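Esterase (Xanthomonas oryzae pv. oryzae, PDB 3H2G) hydrolyses ester bonds as a rice cell wall-degrading enzyme that contributes to the virulence of this bacterial pathogen. Local coordinates at residues A[276-280]-A[281-285]; A[216-220]-A[221-225]; A[384-387]-A[388-392]; A[96-99]-A[100-103]. All blocks are in the same frame, centred on the assembly; numbering follows the deposited sequence.

Overall arrangement
Going along the chain from the N terminus, contact 4 comes first, on the short helix 96-102 that follows strand 79-85 and packs on strands 7-16 and 60-71. Contacts 2 and 1 come next, both in the helical excursion between strands 198-205 and 328-332: the end of helix 211-218 with its exit turn, and then the end of helix 275-280. Contact 3 is last, on helix 376-396 beside the parallel strands. The four lie in series; none nests in or crosses another, and each joins neighbouring residues of one continuous stretch, so none closes a long loop. Contacts 2 and 4 sit on opposite sides of the chain's centre, their centres about 34 Å apart.

Contact 1 of 4, residues A[276-280]-A[281-285]; sequences TDMFL and NDTLP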
loop_
_atom_site.group_PDB
_atom_site.type_symbol
_atom_site.label_atom_id
_atom_site.label_comp_id
_atom_site.label_asym_id
_atom_site.label_seq_id
_atom_site.Cartn_x
_atom_site.Cartn_y
_atom_site.Cartn_z
ATOM N N THR A 276 -7.775 -11.850 -6.635
ATOM C CA THR A 276 -7.513 -12.566 -7.879
ATOM C C THR A 276 -8.575 -13.639 -8.084
ATOM O O THR A 276 -9.155 -13.760 -9.166
ATOM C CB THR A 276 -6.130 -13.253 -7.850
ATOM O OG1 THR A 276 -5.098 -12.262 -7.847
ATOM C CG2 THR A 276 -5.961 -14.151 -9.062
ATOM N N ASP A 277 -8.817 -14.418 -7.034
ATOM C CA ASP A 277 -9.807 -15.484 -7.074
ATOM C C ASP A 277 -11.197 -14.913 -7.341
ATOM O O ASP A 277 -11.938 -15.424 -8.180
ATOM C CB ASP A 277 -9.787 -16.258 -5.750
ATOM C CG ASP A 277 -10.900 -17.283 -5.650
ATOM O OD1 ASP A 277 -11.377 -17.755 -6.701
ATOM O OD2 ASP A 277 -11.291 -17.630 -4.514
ATOM N N MET A 278 -11.545 -13.845 -6.631
ATOM C CA MET A 278 -12.849 -13.225 -6.812
ATOM C C MET A 278 -13.061 -12.728 -8.236
ATOM O O MET A 278 -14.136 -12.905 -8.810
ATOM C CB MET A 278 -13.026 -12.055 -5.844
ATOM C CG MET A 278 -13.242 -12.466 -4.403
ATOM S SD MET A 278 -13.602 -11.028 -3.382
ATOM C CE MET A 278 -12.212 -11.061 -2.243
ATOM N N PHE A 279 -12.038 -12.101 -8.808
ATOM C CA PHE A 279 -12.163 -11.579 -10.160
ATOM C C PHE A 279 -12.214 -12.661 -11.235
ATOM O O PHE A 279 -12.976 -12.557 -12.195
ATOM C CB PHE A 279 -11.015 -10.620 -10.476
ATOM C CG PHE A 279 -11.155 -9.947 -11.810
ATOM C CD1 PHE A 279 -12.209 -9.073 -12.047
ATOM C CD2 PHE A 279 -10.263 -10.219 -12.841
ATOM C CE1 PHE A 279 -12.377 -8.479 -13.296
ATOM C CE2 PHE A 279 -10.424 -9.631 -14.095
ATOM C CZ PHE A 279 -11.483 -8.760 -14.321
ATOM N N LEU A 280 -11.396 -13.696 -11.086
ATOM C CA LEU A 280 -11.373 -14.768 -12.076
ATOM C C LEU A 280 -12.634 -15.630 -12.036
ATOM O O LEU A 280 -13.090 -16.119 -13.073
ATOM C CB LEU A 280 -10.143 -15.659 -11.867
ATOM C CG LEU A 280 -9.997 -16.878 -12.792
ATOM C CD1 LEU A 280 -9.891 -16.416 -14.237
ATOM C CD2 LEU A 280 -8.760 -17.685 -12.403
ATOM N N ASN A 281 -13.205 -15.810 -10.850
ATOM C CA ASN A 281 -14.388 -16.650 -10.722
ATOM C C ASN A 281 -15.722 -15.927 -10.561
ATOM O O ASN A 281 -16.710 -16.520 -10.129
ATOM C CB ASN A 281 -14.171 -17.653 -9.591
ATOM C CG ASN A 281 -12.992 -18.570 -9.866
ATOM O OD1 ASN A 281 -12.961 -19.271 -10.880
ATOM N ND2 ASN A 281 -12.008 -18.558 -8.973
ATOM N N ASP A 282 -15.744 -14.651 -10.929
ATOM C CA ASP A 282 -16.955 -13.837 -10.870
ATOM C C ASP A 282 -17.709 -13.908 -9.544
ATOM O O ASP A 282 -18.928 -14.076 -9.538
ATOM C CB ASP A 282 -17.918 -14.246 -11.992
ATOM C CG ASP A 282 -17.239 -14.348 -13.340
ATOM O OD1 ASP A 282 -16.506 -13.411 -13.715
ATOM O OD2 ASP A 282 -17.449 -15.368 -14.031
ATOM N N THR A 283 -17.007 -13.779 -8.426
ATOM C CA THR A 283 -17.683 -13.832 -7.135
ATOM C C THR A 283 -18.701 -12.698 -7.056
ATOM O O THR A 283 -19.789 -12.861 -6.501
ATOM C CB THR A 283 -16.686 -13.719 -5.975
ATOM O OG1 THR A 283 -16.002 -12.463 -6.048
ATOM C CG2 THR A 283 -15.674 -14.844 -6.053
ATOM N N LEU A 284 -18.334 -11.550 -7.615
ATOM C CA LEU A 284 -19.211 -10.386 -7.658
ATOM C C LEU A 284 -19.398 -10.043 -9.133
ATOM O O LEU A 284 -18.603 -10.455 -9.977
ATOM C CB LEU A 284 -18.583 -9.199 -6.921
ATOM C CG LEU A 284 -18.338 -9.369 -5.418
ATOM C CD1 LEU A 284 -17.796 -8.064 -4.842
ATOM C CD2 LEU A 284 -19.635 -9.761 -4.723
ATOM N N PRO A 285 -20.457 -9.293 -9.468
ATOM C CA PRO A 285 -20.658 -8.954 -10.879
ATOM C C PRO A 285 -19.533 -8.111 -11.473
ATOM O O PRO A 285 -18.775 -7.464 -10.748
ATOM C CB PRO A 285 -22.002 -8.226 -10.871
ATOM C CG PRO A 285 -22.063 -7.629 -9.498
ATOM C CD PRO A 285 -21.528 -8.731 -8.626
HETATM O O HOH W 1 -15.827 -10.620 -8.817
HETATM O O HOH W 2 -15.098 -11.297 -13.013
#
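Asp277 and Met278, in the last turn of helix 275-280, hand their carbonyls to the residues that leave it. Asn281 N still makes a helical bond to Asp277 O (3.0 Å). Asp282 then swings into the left-handed region (phi 49°), and the chain folds back far enough for Thr283 N to reach Met278 O at 3.0 Å, in the carbonyl plane and on a lone pair. The same oxygen also accepts a hydrogen bond from water 1, which accepts in turn from Leu284 N. Water 2 bridges Phe279 O and Asp282 OD1, donating to both.

Thr283 puts its OG1 between its own backbone N and carbonyl carbon (chi1 61°), which sets both branches over Met278: OG1 lies 3.0 Å from Met278 CB, and CG2 lies 3.3 Å from Met278 CA. Separately, the Asn281 amide stands steeply against the Asp277 carboxylate, their planes 76° apart. Its ND2 comes to 2.5 Å from Asp277 OD1, a length too short to trust. Asp277 OD2 bonds to Gln273. Met278 and Leu284 both rest on helix 231-246 through Leu233.

A 6→1 bond, Thr283 N to Met278 O, with left-handed Asp282 just before the donor, is the mark of a Schellman-like helix C-cap, although the companion pair, Asp282 N and Phe279 O, stays 3.7 Å apart.

Contact 2 of 4, residues A[216-220]-A[221-225]; sequences LDSWS and GSNAV
Ser218 OG receives the amide of Asn223 almost straight on: ND2 is 2.9 Å away, the N-H...O angle is 171°, and the hydroxyl lies in the amide plane. Asn223 can lay its amide there because CG falls between its backbone N and carbonyl carbon (chi1 52°). Asn223 CB, for its part, packs 3.7 Å from Asp217 O. The other end of the amide is just as busy. OD1 accepts from Val225 N (2.8 Å), an Asx turn in which the donor sits on a lone pair, and it takes Gly226 N as well. With bonds at both ends, the amide is fixed against rotation.

A type I beta turn from Ser218 to Gly221 carries the chain out of helix 211-218, closed by Gly221 N to Ser218 O at 2.9 Å, the donor standing well above the carbonyl plane. Gly221 has a positive phi of 114°, where a CB would collide with Ser220 O. Water 3 joins Ser220 OG (2.7 Å) to Ser222 OG (2.8 Å).

Farther out, Asp217 is held by Gln213 of its own helix and by a salt bridge to Lys342, while Trp219 stacks with Phe302 and Tyr299 of helix 296-304. The Asn223 side chain stands close to, but not in contact with, the residues of a probable Ser-His-Asp triad of this alpha/beta hydrolase, and its ND2 has a second acceptor in Ala337 O.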
loop_
_atom_site.group_PDB
_atom_site.type_symbol
_atom_site.label_atom_id
_atom_site.label_comp_id
_atom_site.label_asym_id
_atom_site.label_seq_id
_atom_site.Cartn_x
_atom_site.Cartn_y
_atom_site.Cartn_z
ATOM N N LEU A 216 -14.878 9.321 -7.466
ATOM C CA LEU A 216 -15.832 10.099 -8.251
ATOM C C LEU A 216 -15.529 9.937 -9.742
ATOM O O LEU A 216 -16.424 9.668 -10.543
ATOM C CB LEU A 216 -15.754 11.586 -7.876
ATOM C CG LEU A 216 -16.299 12.000 -6.507
ATOM C CD1 LEU A 216 -15.910 13.437 -6.199
ATOM C CD2 LEU A 216 -17.821 11.840 -6.495
ATOM N N ASP A 217 -14.264 10.094 -10.112
ATOM C CA ASP A 217 -13.869 9.988 -11.514
ATOM C C ASP A 217 -14.168 8.645 -12.181
ATOM O O ASP A 217 -14.456 8.601 -13.382
ATOM C CB ASP A 217 -12.379 10.311 -11.672
ATOM C CG ASP A 217 -12.053 11.755 -11.333
ATOM O OD1 ASP A 217 -12.992 12.574 -11.233
ATOM O OD2 ASP A 217 -10.856 12.075 -11.175
ATOM N N SER A 218 -14.104 7.560 -11.414
ATOM C CA SER A 218 -14.355 6.224 -11.958
ATOM C C SER A 218 -15.707 5.637 -11.562
ATOM O O SER A 218 -15.985 4.479 -11.862
ATOM C CB SER A 218 -13.263 5.250 -11.495
ATOM O OG SER A 218 -11.986 5.622 -11.980
ATOM N N TRP A 219 -16.549 6.430 -10.908
ATOM C CA TRP A 219 -17.839 5.928 -10.442
ATOM C C TRP A 219 -18.730 5.252 -11.490
ATOM O O TRP A 219 -19.436 4.292 -11.174
ATOM C CB TRP A 219 -18.622 7.051 -9.753
ATOM C CG TRP A 219 -19.712 6.539 -8.860
ATOM C CD1 TRP A 219 -21.059 6.675 -9.043
ATOM C CD2 TRP A 219 -19.545 5.786 -7.650
ATOM N NE1 TRP A 219 -21.741 6.051 -8.025
ATOM C CE2 TRP A 219 -20.836 5.498 -7.157
ATOM C CE3 TRP A 219 -18.428 5.327 -6.937
ATOM C CZ2 TRP A 219 -21.044 4.770 -5.979
ATOM C CZ3 TRP A 219 -18.635 4.603 -5.764
ATOM C CH2 TRP A 219 -19.936 4.332 -5.298
ATOM N N SER A 220 -18.699 5.739 -12.728
ATOM C CA SER A 220 -19.523 5.164 -13.791
ATOM C C SER A 220 -19.004 3.803 -14.244
ATOM O O SER A 220 -19.704 3.058 -14.937
ATOM C CB SER A 220 -19.562 6.103 -15.002
ATOM O OG SER A 220 -18.305 6.130 -15.663
ATOM N N GLY A 221 -17.775 3.488 -13.853
ATOM C CA GLY A 221 -17.174 2.228 -14.244
ATOM C C GLY A 221 -15.984 2.468 -15.155
ATOM O O GLY A 221 -15.209 1.556 -15.446
ATOM N N SER A 222 -15.842 3.703 -15.618
ATOM C CA SER A 222 -14.730 4.064 -16.484
ATOM C C SER A 222 -14.314 5.489 -16.179
ATOM O O SER A 222 -15.089 6.268 -15.623
ATOM C CB SER A 222 -15.125 3.952 -17.960
ATOM O OG SER A 222 -16.026 4.984 -18.328
ATOM N N ASN A 223 -13.079 5.822 -16.528
ATOM C CA ASN A 223 -12.563 7.162 -16.310
ATOM C C ASN A 223 -11.909 7.626 -17.605
ATOM O O ASN A 223 -11.973 6.930 -18.619
ATOM C CB ASN A 223 -11.554 7.165 -15.160
ATOM C CG ASN A 223 -10.477 6.117 -15.328
ATOM O OD1 ASN A 223 -9.759 6.101 -16.325
ATOM N ND2 ASN A 223 -10.355 5.232 -14.346
ATOM N N ALA A 224 -11.281 8.795 -17.570
ATOM C CA ALA A 224 -10.632 9.356 -18.751
ATOM C C ALA A 224 -9.566 8.451 -19.355
ATOM O O ALA A 224 -9.293 8.526 -20.553
ATOM C CB ALA A 224 -10.024 10.716 -18.412
ATOM N N VAL A 225 -8.966 7.598 -18.528
ATOM C CA VAL A 225 -7.919 6.694 -18.993
ATOM C C VAL A 225 -8.490 5.419 -19.603
ATOM O O VAL A 225 -8.053 4.978 -20.664
ATOM C CB VAL A 225 -6.966 6.302 -17.835
ATOM C CG1 VAL A 225 -5.837 5.427 -18.361
ATOM C CG2 VAL A 225 -6.407 7.556 -17.176
HETATM O O HOH W 3 -17.977 6.947 -18.215
#

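Contact 3 of 4, residues A[384-387]-A[388-392]; sequences CIVV and VRDQL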
loop_
_atom_site.group_PDB
_atom_site.type_symbol
_atom_site.label_atom_id
_atom_site.label_comp_id
_atom_site.label_asym_id
_atom_site.label_seq_id
_atom_site.Cartn_x
_atom_site.Cartn_y
_atom_site.Cartn_z
ATOM N N CYS A 384 8.117 0.922 -11.354
ATOM C CA CYS A 384 8.303 2.076 -10.486
ATOM C C CYS A 384 9.304 1.819 -9.368
ATOM O O CYS A 384 10.050 2.717 -8.986
ATOM C CB CYS A 384 6.968 2.510 -9.889
ATOM S SG CYS A 384 6.014 3.642 -10.946
ATOM N N ILE A 385 9.317 0.602 -8.827
ATOM C CA ILE A 385 10.278 0.294 -7.773
ATOM C C ILE A 385 11.675 0.560 -8.334
ATOM O O ILE A 385 12.511 1.186 -7.681
ATOM C CB ILE A 385 10.177 -1.184 -7.316
ATOM C CG1 ILE A 385 8.967 -1.358 -6.393
ATOM C CG2 ILE A 385 11.454 -1.606 -6.595
ATOM C CD1 ILE A 385 8.695 -2.796 -5.992
ATOM N N VAL A 386 11.914 0.091 -9.555
ATOM C CA VAL A 386 13.210 0.284 -10.194
ATOM C C VAL A 386 13.501 1.764 -10.429
ATOM O O VAL A 386 14.579 2.248 -10.093
ATOM C CB VAL A 386 13.282 -0.476 -11.539
ATOM C CG1 VAL A 386 14.552 -0.099 -12.296
ATOM C CG2 VAL A 386 13.254 -1.974 -11.280
ATOM N N VAL A 387 12.529 2.481 -10.986
ATOM C CA VAL A 387 12.698 3.905 -11.270
ATOM C C VAL A 387 12.931 4.781 -10.041
ATOM O O VAL A 387 13.844 5.610 -10.038
ATOM C CB VAL A 387 11.481 4.457 -12.055
ATOM C CG1 VAL A 387 11.533 5.981 -12.118
ATOM C CG2 VAL A 387 11.479 3.875 -13.463
ATOM N N VAL A 388 12.116 4.612 -9.003
ATOM C CA VAL A 388 12.280 5.431 -7.805
ATOM C C VAL A 388 13.580 5.106 -7.069
ATOM O O VAL A 388 14.204 5.989 -6.484
ATOM C CB VAL A 388 11.075 5.283 -6.845
ATOM C CG1 VAL A 388 9.794 5.716 -7.561
ATOM C CG2 VAL A 388 10.957 3.856 -6.351
ATOM N N ARG A 389 13.987 3.842 -7.098
ATOM C CA ARG A 389 15.238 3.447 -6.457
ATOM C C ARG A 389 16.383 4.177 -7.156
ATOM O O ARG A 389 17.224 4.805 -6.511
ATOM C CB ARG A 389 15.456 1.938 -6.589
ATOM C CG ARG A 389 16.783 1.440 -6.023
ATOM C CD ARG A 389 17.118 0.051 -6.554
ATOM N NE ARG A 389 17.378 0.081 -7.993
ATOM C CZ ARG A 389 17.489 -0.997 -8.765
ATOM N NH1 ARG A 389 17.362 -2.213 -8.247
ATOM N NH2 ARG A 389 17.729 -0.856 -10.061
ATOM N N ASP A 390 16.402 4.093 -8.482
ATOM C CA ASP A 390 17.454 4.730 -9.278
ATOM C C ASP A 390 17.462 6.256 -9.215
ATOM O O ASP A 390 18.522 6.873 -9.088
ATOM C CB ASP A 390 17.338 4.324 -10.751
ATOM C CG ASP A 390 17.562 2.841 -10.979
ATOM O OD1 ASP A 390 18.009 2.142 -10.047
ATOM O OD2 ASP A 390 17.298 2.381 -12.108
ATOM N N GLN A 391 16.282 6.862 -9.305
ATOM C CA GLN A 391 16.176 8.317 -9.310
ATOM C C GLN A 391 16.140 9.038 -7.971
ATOM O O GLN A 391 16.523 10.209 -7.896
ATOM C CB GLN A 391 14.964 8.737 -10.148
ATOM C CG GLN A 391 15.171 8.526 -11.646
ATOM C CD GLN A 391 13.957 8.907 -12.472
ATOM O OE1 GLN A 391 13.267 9.880 -12.167
ATOM N NE2 GLN A 391 13.700 8.149 -13.533
ATOM N N LEU A 392 15.695 8.363 -6.915
ATOM C CA LEU A 392 15.624 9.012 -5.607
ATOM C C LEU A 392 16.267 8.258 -4.446
ATOM O O LEU A 392 17.156 8.785 -3.785
ATOM C CB LEU A 392 14.169 9.315 -5.234
ATOM C CG LEU A 392 13.969 9.934 -3.839
ATOM C CD1 LEU A 392 14.637 11.306 -3.781
ATOM C CD2 LEU A 392 12.484 10.054 -3.528
#
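Helix 376-396, the C-terminal helix flanking the parallel strands of the alpha/beta-hydrolase sheet, sets Val386 and Val387 one turn below Asp390 and Gln391. The backbone runs in regular alpha-helical bonds: Val388 N to Cys384 O is nearly straight at 2.8 Å, and Gln391 N to Val387 O is equally short. At 389-392 the helix widens into a pi-type turn.

On the sheet side, Val388 stands over strands 198-205 and 328-332, touching Ala203, Leu329 and Cys331. With CG1 anti to the carbonyl carbon (chi1 -60°), Val388 CG2 falls between the backbone N and the carbonyl carbon and comes 3.0 Å from Cys384 O, a tight fit. Cys384 itself is tied by a disulfide to Cys331 on strand 328-332, a covalent stitch between helix and sheet. Ile385 touches Ile205 of strand 198-205 and Pro108, Arg112 and Leu113 of helix 108-114.

Away from these strands the contacts mix apolar and charged groups. Val387 and Gln391 run alongside each other, with Val387 CG1 3.4 Å from Gln391 NE2. Val386 lies beside both Arg389 and Asp390, its CG1 3.7 Å from Asp390 OD2. The Arg389 guanidinium is shared out: NH2 forms a salt bridge with Glu38, NH1 bonds to the Arg112 carbonyl, and the edge carrying NE turns to the neighbouring aspartate. A bend at chi3 (66°) brings that edge round, and Asp390 OD1 lies in the guanidinium plane and takes both Arg389 NE and Arg389 NH2, each at 3.0 Å, on its syn side.

Contact 4 of 4, residues A[96-99]-A[100-103]; sequences QAKE and IRDA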
loop_
_atom_site.group_PDB
_atom_site.type_symbol
_atom_site.label_atom_id
_atom_site.label_comp_id
_atom_site.label_asym_id
_atom_site.label_seq_id
_atom_site.Cartn_x
_atom_site.Cartn_y
_atom_site.Cartn_z
ATOM N N GLN A 96 2.733 -11.369 4.018
ATOM C CA GLN A 96 3.741 -11.082 2.997
ATOM C C GLN A 96 4.988 -11.958 3.107
ATOM O O GLN A 96 5.523 -12.417 2.098
ATOM C CB GLN A 96 4.187 -9.625 3.068
ATOM C CG GLN A 96 3.113 -8.605 2.781
ATOM C CD GLN A 96 3.629 -7.199 2.977
ATOM O OE1 GLN A 96 4.288 -6.636 2.101
ATOM N NE2 GLN A 96 3.357 -6.632 4.145
ATOM N N ALA A 97 5.459 -12.170 4.332
ATOM C CA ALA A 97 6.660 -12.966 4.561
ATOM C C ALA A 97 6.532 -14.381 4.010
ATOM O O ALA A 97 7.431 -14.875 3.330
ATOM C CB ALA A 97 6.983 -13.011 6.051
ATOM N N LYS A 98 5.413 -15.032 4.298
ATOM C CA LYS A 98 5.204 -16.390 3.816
ATOM C C LYS A 98 4.989 -16.434 2.307
ATOM O O LYS A 98 5.340 -17.418 1.655
ATOM C CB LYS A 98 4.031 -17.035 4.557
ATOM C CG LYS A 98 4.384 -17.389 5.999
ATOM C CD LYS A 98 3.292 -18.183 6.690
ATOM C CE LYS A 98 3.770 -18.704 8.041
ATOM N NZ LYS A 98 4.150 -17.612 8.977
ATOM N N GLU A 99 4.421 -15.368 1.751
ATOM C CA GLU A 99 4.188 -15.300 0.313
ATOM C C GLU A 99 5.532 -15.240 -0.419
ATOM O O GLU A 99 5.728 -15.917 -1.428
ATOM C CB GLU A 99 3.343 -14.071 -0.028
ATOM C CG GLU A 99 2.978 -13.928 -1.501
ATOM C CD GLU A 99 2.283 -15.157 -2.065
ATOM O OE1 GLU A 99 1.448 -15.759 -1.356
ATOM O OE2 GLU A 99 2.565 -15.513 -3.228
ATOM N N ILE A 100 6.459 -14.433 0.092
ATOM C CA ILE A 100 7.777 -14.323 -0.527
ATOM C C ILE A 100 8.471 -15.679 -0.428
ATOM O O ILE A 100 9.136 -16.126 -1.366
ATOM C CB ILE A 100 8.632 -13.241 0.171
ATOM C CG1 ILE A 100 8.011 -11.862 -0.083
ATOM C CG2 ILE A 100 10.070 -13.288 -0.338
ATOM C CD1 ILE A 100 8.745 -10.717 0.582
ATOM N N ARG A 101 8.299 -16.341 0.709
ATOM C CA ARG A 101 8.900 -17.652 0.914
ATOM C C ARG A 101 8.312 -18.631 -0.104
ATOM O O ARG A 101 9.044 -19.406 -0.720
ATOM C CB ARG A 101 8.630 -18.135 2.343
ATOM C CG ARG A 101 9.545 -19.264 2.790
ATOM C CD ARG A 101 8.901 -20.633 2.657
ATOM N NE ARG A 101 8.059 -20.958 3.807
ATOM C CZ ARG A 101 6.802 -20.559 3.961
ATOM N NH1 ARG A 101 6.222 -19.815 3.032
ATOM N NH2 ARG A 101 6.124 -20.904 5.050
ATOM N N ASP A 102 6.995 -18.585 -0.290
ATOM C CA ASP A 102 6.343 -19.469 -1.254
ATOM C C ASP A 102 6.843 -19.197 -2.667
ATOM O O ASP A 102 6.987 -20.120 -3.472
ATOM C CB ASP A 102 4.820 -19.289 -1.235
ATOM C CG ASP A 102 4.194 -19.717 0.077
ATOM O OD1 ASP A 102 4.818 -20.515 0.806
ATOM O OD2 ASP A 102 3.067 -19.261 0.367
ATOM N N ALA A 103 7.098 -17.927 -2.968
ATOM C CA ALA A 103 7.572 -17.528 -4.291
ATOM C C ALA A 103 9.075 -17.756 -4.440
ATOM O O ALA A 103 9.666 -17.416 -5.461
ATOM C CB ALA A 103 7.238 -16.059 -4.542
HETATM O O HOH W 4 1.647 -17.114 0.933
#
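Arg101 folds back alongside Lys98, the two side chains pointing the same way, with Arg101 NH2 4.0 Å from Lys98 CG. Bends at chi2 (-98°) and chi3 curl the guanidinium round so that Lys98 O lies at its edge; NH1 is only 2.9 Å from that oxygen, but the angle is poor for a bond. The firm partner of NH1 is Asp102 OD1, a salt bridge at 2.7 Å between neighbours in sequence. Lys98 NZ forms salt bridges with Glu48 and Glu95, which probably ease its closeness to the Arg101 guanidinium.

Glu99 and Asp102 carry like charges one turn apart, and water 4 bridges them, donating to Glu99 OE1 (2.7 Å) and Asp102 OD2 (2.6 Å). The backbone is plainly helical, from Ile100 N to Gln96 O at the start to Ala103 N to Glu99 O (2.9 Å) at the end. Ile100 CG1 rests 3.4 Å from Gln96 O.

As a whole, helix 96-102 lies on the strands: Ala97 packs on Leu13 of strand 7-16 and Val66 of strand 60-71, and Arg101 reaches Leu13 and Thr14.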